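ABC transporter periplasmic peptide-binding protein (Pseudoalteromonas, PDB 4QFL) binds dipeptides such as Ala-Phe in the periplasm, probably handing them to an ABC transporter for uptake. Local coordinates at residues L307-I319 and I494-G506. Numbering follows the deposited sequence.
Sequences LKVRQALVHAIDI and IIEQLPLYPIAHG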
loop_
_atom_site.group_PDB
_atom_site.type_symbol
_atom_site.label_atom_id
_atom_site.label_comp_id
_atom_site.label_asym_id
_atom_site.label_seq_id
_atom_site.Cartn_x
_atom_site.Cartn_y
_atom_site.Cartn_z
ATOM N N LEU A 307 5.912 10.738 25.919
ATOM C CA LEU A 307 4.885 9.711 25.946
ATOM C C LEU A 307 3.653 10.201 26.691
ATOM O O LEU A 307 2.536 10.029 26.207
ATOM C CB LEU A 307 5.417 8.417 26.560
ATOM C CG LEU A 307 4.445 7.233 26.657
ATOM C CD1 LEU A 307 3.715 6.957 25.342
ATOM C CD2 LEU A 307 5.187 5.992 27.131
ATOM N N LYS A 308 3.852 10.829 27.850
ATOM C CA LYS A 308 2.732 11.338 28.640
ATOM C C LYS A 308 1.848 12.267 27.833
ATOM O O LYS A 308 0.641 12.345 28.054
ATOM C CB LYS A 308 3.219 12.062 29.894
ATOM C CG LYS A 308 3.346 11.172 31.123
ATOM C CD LYS A 308 2.676 11.819 32.332
ATOM C CE LYS A 308 2.858 10.980 33.597
ATOM N NZ LYS A 308 1.992 9.757 33.650
ATOM N N VAL A 309 2.453 12.990 26.903
ATOM C CA VAL A 309 1.699 13.893 26.059
ATOM C C VAL A 309 0.903 13.072 25.063
ATOM O O VAL A 309 -0.284 13.318 24.852
ATOM C CB VAL A 309 2.624 14.848 25.311
ATOM C CG1 VAL A 309 1.938 15.399 24.071
ATOM C CG2 VAL A 309 3.065 15.966 26.224
ATOM N N ARG A 310 1.560 12.091 24.454
ATOM C CA ARG A 310 0.891 11.255 23.470
ATOM C C ARG A 310 -0.304 10.576 24.112
ATOM O O ARG A 310 -1.388 10.527 23.528
ATOM C CB ARG A 310 1.859 10.243 22.843
ATOM C CG ARG A 310 2.893 10.906 21.942
ATOM C CD ARG A 310 3.638 9.925 21.045
ATOM N NE ARG A 310 4.315 8.869 21.793
ATOM C CZ ARG A 310 5.522 8.973 22.347
ATOM N NH1 ARG A 310 6.208 10.099 22.276
ATOM N NH2 ARG A 310 6.042 7.937 22.989
ATOM N N GLN A 311 -0.108 10.080 25.329
ATOM C CA GLN A 311 -1.185 9.466 26.099
ATOM C C GLN A 311 -2.302 10.472 26.395
ATOM O O GLN A 311 -3.484 10.174 26.225
ATOM C CB GLN A 311 -0.633 8.882 27.395
ATOM C CG GLN A 311 0.464 7.866 27.165
ATOM C CD GLN A 311 1.203 7.488 28.434
ATOM O OE1 GLN A 311 2.039 6.586 28.424
ATOM N NE2 GLN A 311 0.901 8.175 29.532
ATOM N N ALA A 312 -1.926 11.671 26.829
ATOM C CA ALA A 312 -2.905 12.717 27.091
ATOM C C ALA A 312 -3.795 13.021 25.872
ATOM O O ALA A 312 -5.010 13.128 26.006
ATOM C CB ALA A 312 -2.214 13.979 27.593
ATOM N N LEU A 313 -3.205 13.143 24.689
ATOM C CA LEU A 313 -3.961 13.523 23.499
ATOM C C LEU A 313 -4.978 12.460 23.061
ATOM O O LEU A 313 -6.100 12.775 22.659
ATOM C CB LEU A 313 -3.015 13.816 22.335
ATOM C CG LEU A 313 -2.134 15.066 22.363
ATOM C CD1 LEU A 313 -0.991 14.923 21.372
ATOM C CD2 LEU A 313 -2.941 16.318 22.067
ATOM N N VAL A 314 -4.561 11.203 23.114
ATOM C CA VAL A 314 -5.405 10.089 22.705
ATOM C C VAL A 314 -6.698 10.001 23.521
ATOM O O VAL A 314 -7.764 9.722 22.965
ATOM C CB VAL A 314 -4.651 8.748 22.800
ATOM C CG1 VAL A 314 -5.617 7.592 22.693
ATOM C CG2 VAL A 314 -3.581 8.657 21.714
ATOM N N HIS A 315 -6.603 10.235 24.832
ATOM C CA HIS A 315 -7.763 10.116 25.722
ATOM C C HIS A 315 -8.841 11.168 25.442
ATOM O O HIS A 315 -9.972 11.051 25.912
ATOM C CB HIS A 315 -7.334 10.179 27.195
ATOM C CG HIS A 315 -6.739 8.903 27.715
ATOM N ND1 HIS A 315 -7.390 7.690 27.643
ATOM C CD2 HIS A 315 -5.559 8.656 28.334
ATOM C CE1 HIS A 315 -6.635 6.750 28.183
ATOM N NE2 HIS A 315 -5.518 7.310 28.611
ATOM N N ALA A 316 -8.492 12.189 24.670
ATOM C CA ALA A 316 -9.409 13.279 24.380
ATOM C C ALA A 316 -10.310 12.966 23.190
ATOM O O ALA A 316 -11.218 13.737 22.870
ATOM C CB ALA A 316 -8.629 14.542 24.117
ATOM N N ILE A 317 -10.060 11.839 22.531
ATOM C CA ILE A 317 -10.688 11.571 21.238
ATOM C C ILE A 317 -11.925 10.695 21.322
ATOM O O ILE A 317 -11.866 9.558 21.771
ATOM C CB ILE A 317 -9.690 10.961 20.242
ATOM C CG1 ILE A 317 -8.430 11.819 20.189
ATOM C CG2 ILE A 317 -10.315 10.868 18.855
ATOM C CD1 ILE A 317 -8.708 13.263 19.817
ATOM N N ASP A 318 -13.047 11.244 20.877
ATOM C CA ASP A 318 -14.308 10.519 20.881
ATOM C C ASP A 318 -14.322 9.524 19.743
ATOM O O ASP A 318 -14.802 9.830 18.654
ATOM C CB ASP A 318 -15.479 11.487 20.718
ATOM C CG ASP A 318 -16.820 10.854 21.073
ATOM O OD1 ASP A 318 -16.905 9.606 21.143
ATOM O OD2 ASP A 318 -17.793 11.609 21.286
ATOM N N ILE A 319 -13.797 8.333 19.994
ATOM C CA ILE A 319 -13.669 7.333 18.945
ATOM C C ILE A 319 -15.033 6.864 18.453
ATOM O O ILE A 319 -15.208 6.541 17.276
ATOM C CB ILE A 319 -12.828 6.118 19.406
ATOM C CG1 ILE A 319 -11.377 6.534 19.595
ATOM C CG2 ILE A 319 -12.862 5.014 18.363
ATOM C CD1 ILE A 319 -10.781 7.137 18.340
ATOM N N ILE A 494 3.402 -1.096 20.762
ATOM C CA ILE A 494 2.810 -0.001 20.019
ATOM C C ILE A 494 1.768 0.733 20.873
ATOM O O ILE A 494 1.692 1.961 20.850
ATOM C CB ILE A 494 2.220 -0.512 18.701
ATOM C CG1 ILE A 494 3.352 -0.983 17.785
ATOM C CG2 ILE A 494 1.387 0.567 18.038
ATOM C CD1 ILE A 494 2.890 -1.723 16.521
ATOM N N ILE A 495 0.992 -0.022 21.651
ATOM C CA ILE A 495 0.004 0.569 22.552
ATOM C C ILE A 495 0.661 1.253 23.743
ATOM O O ILE A 495 0.208 2.305 24.174
ATOM C CB ILE A 495 -1.017 -0.472 23.063
ATOM C CG1 ILE A 495 -1.916 -0.930 21.922
ATOM C CG2 ILE A 495 -1.890 0.123 24.159
ATOM C CD1 ILE A 495 -2.390 0.205 21.053
ATOM N N GLU A 496 1.715 0.642 24.277
ATOM C CA GLU A 496 2.443 1.211 25.410
ATOM C C GLU A 496 3.099 2.513 25.017
ATOM O O GLU A 496 3.015 3.501 25.735
ATOM C CB GLU A 496 3.539 0.260 25.892
ATOM C CG GLU A 496 3.073 -1.128 26.278
ATOM C CD GLU A 496 2.492 -1.195 27.678
ATOM O OE1 GLU A 496 2.873 -2.132 28.423
ATOM O OE2 GLU A 496 1.652 -0.325 28.028
ATOM N N GLN A 497 3.768 2.502 23.872
ATOM C CA GLN A 497 4.589 3.632 23.458
ATOM C C GLN A 497 3.822 4.640 22.617
ATOM O O GLN A 497 4.220 5.796 22.506
ATOM C CB GLN A 497 5.843 3.143 22.707
ATOM C CG GLN A 497 6.880 2.426 23.587
ATOM C CD GLN A 497 7.330 3.271 24.786
ATOM O OE1 GLN A 497 7.285 2.821 25.938
ATOM N NE2 GLN A 497 7.753 4.505 24.517
ATOM N N LEU A 498 2.734 4.187 22.007
ATOM C CA LEU A 498 1.897 5.050 21.175
ATOM C C LEU A 498 2.629 5.904 20.149
ATOM O O LEU A 498 2.410 7.105 20.084
ATOM C CB LEU A 498 1.051 5.964 22.050
ATOM C CG LEU A 498 0.058 5.189 22.905
ATOM C CD1 LEU A 498 -0.670 6.148 23.818
ATOM C CD2 LEU A 498 -0.911 4.403 22.022
ATOM N N PRO A 499 3.492 5.288 19.331
ATOM C CA PRO A 499 4.010 6.051 18.196
ATOM C C PRO A 499 2.826 6.459 17.325
ATOM O O PRO A 499 2.779 7.559 16.793
ATOM C CB PRO A 499 4.907 5.045 17.477
ATOM C CG PRO A 499 4.430 3.690 17.955
ATOM C CD PRO A 499 3.955 3.894 19.341
ATOM N N LEU A 500 1.863 5.560 17.192
ATOM C CA LEU A 500 0.613 5.894 16.551
ATOM C C LEU A 500 -0.520 5.231 17.320
ATOM O O LEU A 500 -0.302 4.306 18.104
ATOM C CB LEU A 500 0.615 5.459 15.086
ATOM C CG LEU A 500 1.022 4.018 14.754
ATOM C CD1 LEU A 500 -0.086 3.037 15.132
ATOM C CD2 LEU A 500 1.381 3.855 13.278
ATOM N N TYR A 501 -1.730 5.716 17.085
ATOM C CA TYR A 501 -2.913 5.233 17.774
ATOM C C TYR A 501 -3.847 4.608 16.763
ATOM O O TYR A 501 -4.417 5.322 15.930
ATOM C CB TYR A 501 -3.619 6.405 18.443
ATOM C CG TYR A 501 -4.941 6.085 19.115
ATOM C CD1 TYR A 501 -5.108 4.941 19.885
ATOM C CD2 TYR A 501 -6.011 6.961 19.010
ATOM C CE1 TYR A 501 -6.324 4.673 20.517
ATOM C CE2 TYR A 501 -7.216 6.705 19.629
ATOM C CZ TYR A 501 -7.370 5.565 20.380
ATOM O OH TYR A 501 -8.583 5.337 20.989
ATOM N N PRO A 502 -3.999 3.274 16.823
ATOM C CA PRO A 502 -4.942 2.573 15.947
ATOM C C PRO A 502 -6.339 3.110 16.180
ATOM O O PRO A 502 -6.778 3.187 17.326
ATOM C CB PRO A 502 -4.858 1.124 16.441
ATOM C CG PRO A 502 -3.507 1.012 17.057
ATOM C CD PRO A 502 -3.246 2.343 17.684
ATOM N N ILE A 503 -7.032 3.498 15.120
ATOM C CA ILE A 503 -8.373 4.025 15.291
ATOM C C ILE A 503 -9.421 3.022 14.854
ATOM O O ILE A 503 -10.250 2.617 15.656
ATOM C CB ILE A 503 -8.561 5.356 14.567
ATOM C CG1 ILE A 503 -7.738 6.433 15.280
ATOM C CG2 ILE A 503 -10.025 5.739 14.548
ATOM C CD1 ILE A 503 -7.107 7.416 14.349
ATOM N N ALA A 504 -9.357 2.592 13.599
ATOM C CA ALA A 504 -10.398 1.743 13.041
ATOM C C ALA A 504 -9.921 0.954 11.831
ATOM O O ALA A 504 -8.860 1.209 11.278
ATOM C CB ALA A 504 -11.589 2.583 12.661
ATOM N N HIS A 505 -10.734 -0.003 11.414
ATOM C CA HIS A 505 -10.482 -0.738 10.193
ATOM C C HIS A 505 -11.691 -0.563 9.288
ATOM O O HIS A 505 -12.820 -0.810 9.715
ATOM C CB HIS A 505 -10.256 -2.214 10.512
ATOM C CG HIS A 505 -9.277 -2.445 11.624
ATOM N ND1 HIS A 505 -9.667 -2.731 12.913
ATOM C CD2 HIS A 505 -7.925 -2.426 11.636
ATOM C CE1 HIS A 505 -8.595 -2.886 13.672
ATOM N NE2 HIS A 505 -7.528 -2.704 12.920
ATOM N N GLY A 506 -11.461 -0.123 8.047
ATOM C CA GLY A 506 -12.551 0.131 7.116
ATOM C C GLY A 506 -12.976 -1.073 6.284
ATOM O O GLY A 506 -12.283 -2.097 6.234
HETATM O O HOH W 1 -9.973 7.728 22.808
#
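The C-terminal end of helix 480-497 and the turn that follows it are joined to helix 307-314 by Arg310, whose guanidinium meets the carbonyl of the last helical residue, Gln497, and that of Leu498 just beyond it. Arg310 NE and NH2 grip Gln497 O side-on, at 3.2 Å and 2.9 Å, and the oxygen lies nearly in the guanidinium plane. Arg310 NE also makes a weak, poorly aligned bond to Leu498 O at 3.1 Å. The bend of the arginine chain at chi3 (-57°) brings its NE edge round to these carbonyls, while NH1 bonds to Phe304 O and Leu307 CA lies against one face of the guanidinium. Replacing Arg310 with a leucine would probably leave Gln497 O without its two donors and Phe304 O without the NH1 bond. Beside this grip, Leu307 rests its CD1 on Gln497 O, 3.1 Å away, and Leu498, which leaves helical geometry with positive phi, sets CD1 against Gln311 CG.

Such a helix-to-strand turn, packed under a neighbouring helix, belongs here to the solute-binding fold of family 5: strand 500-513 pairs antiparallel with strand 291-297, and helix 307-314 packs on the same strand through Arg310 and Leu313, which touch Phe297. Further along, strand 500-513 meets Val314 and Ile319 through Tyr501 and Ile503. Val314 CG1 sits over the centre of the Tyr501 ring as a CH-pi contact, 3.5 Å from the centroid and 9° off the normal; chi1 of Val314 (167°) sets this methyl anti to the backbone N, while CG2 lies beside the CB-CG end of the tyrosine. Ile319 meets the hydroxyl end, its CG1 lying 3.3 Å from Tyr501 OH, and its CD1 continues to Ile503 CG2. A water donates to Val314 O and Ile317 O and bonds weakly to Tyr501 OH.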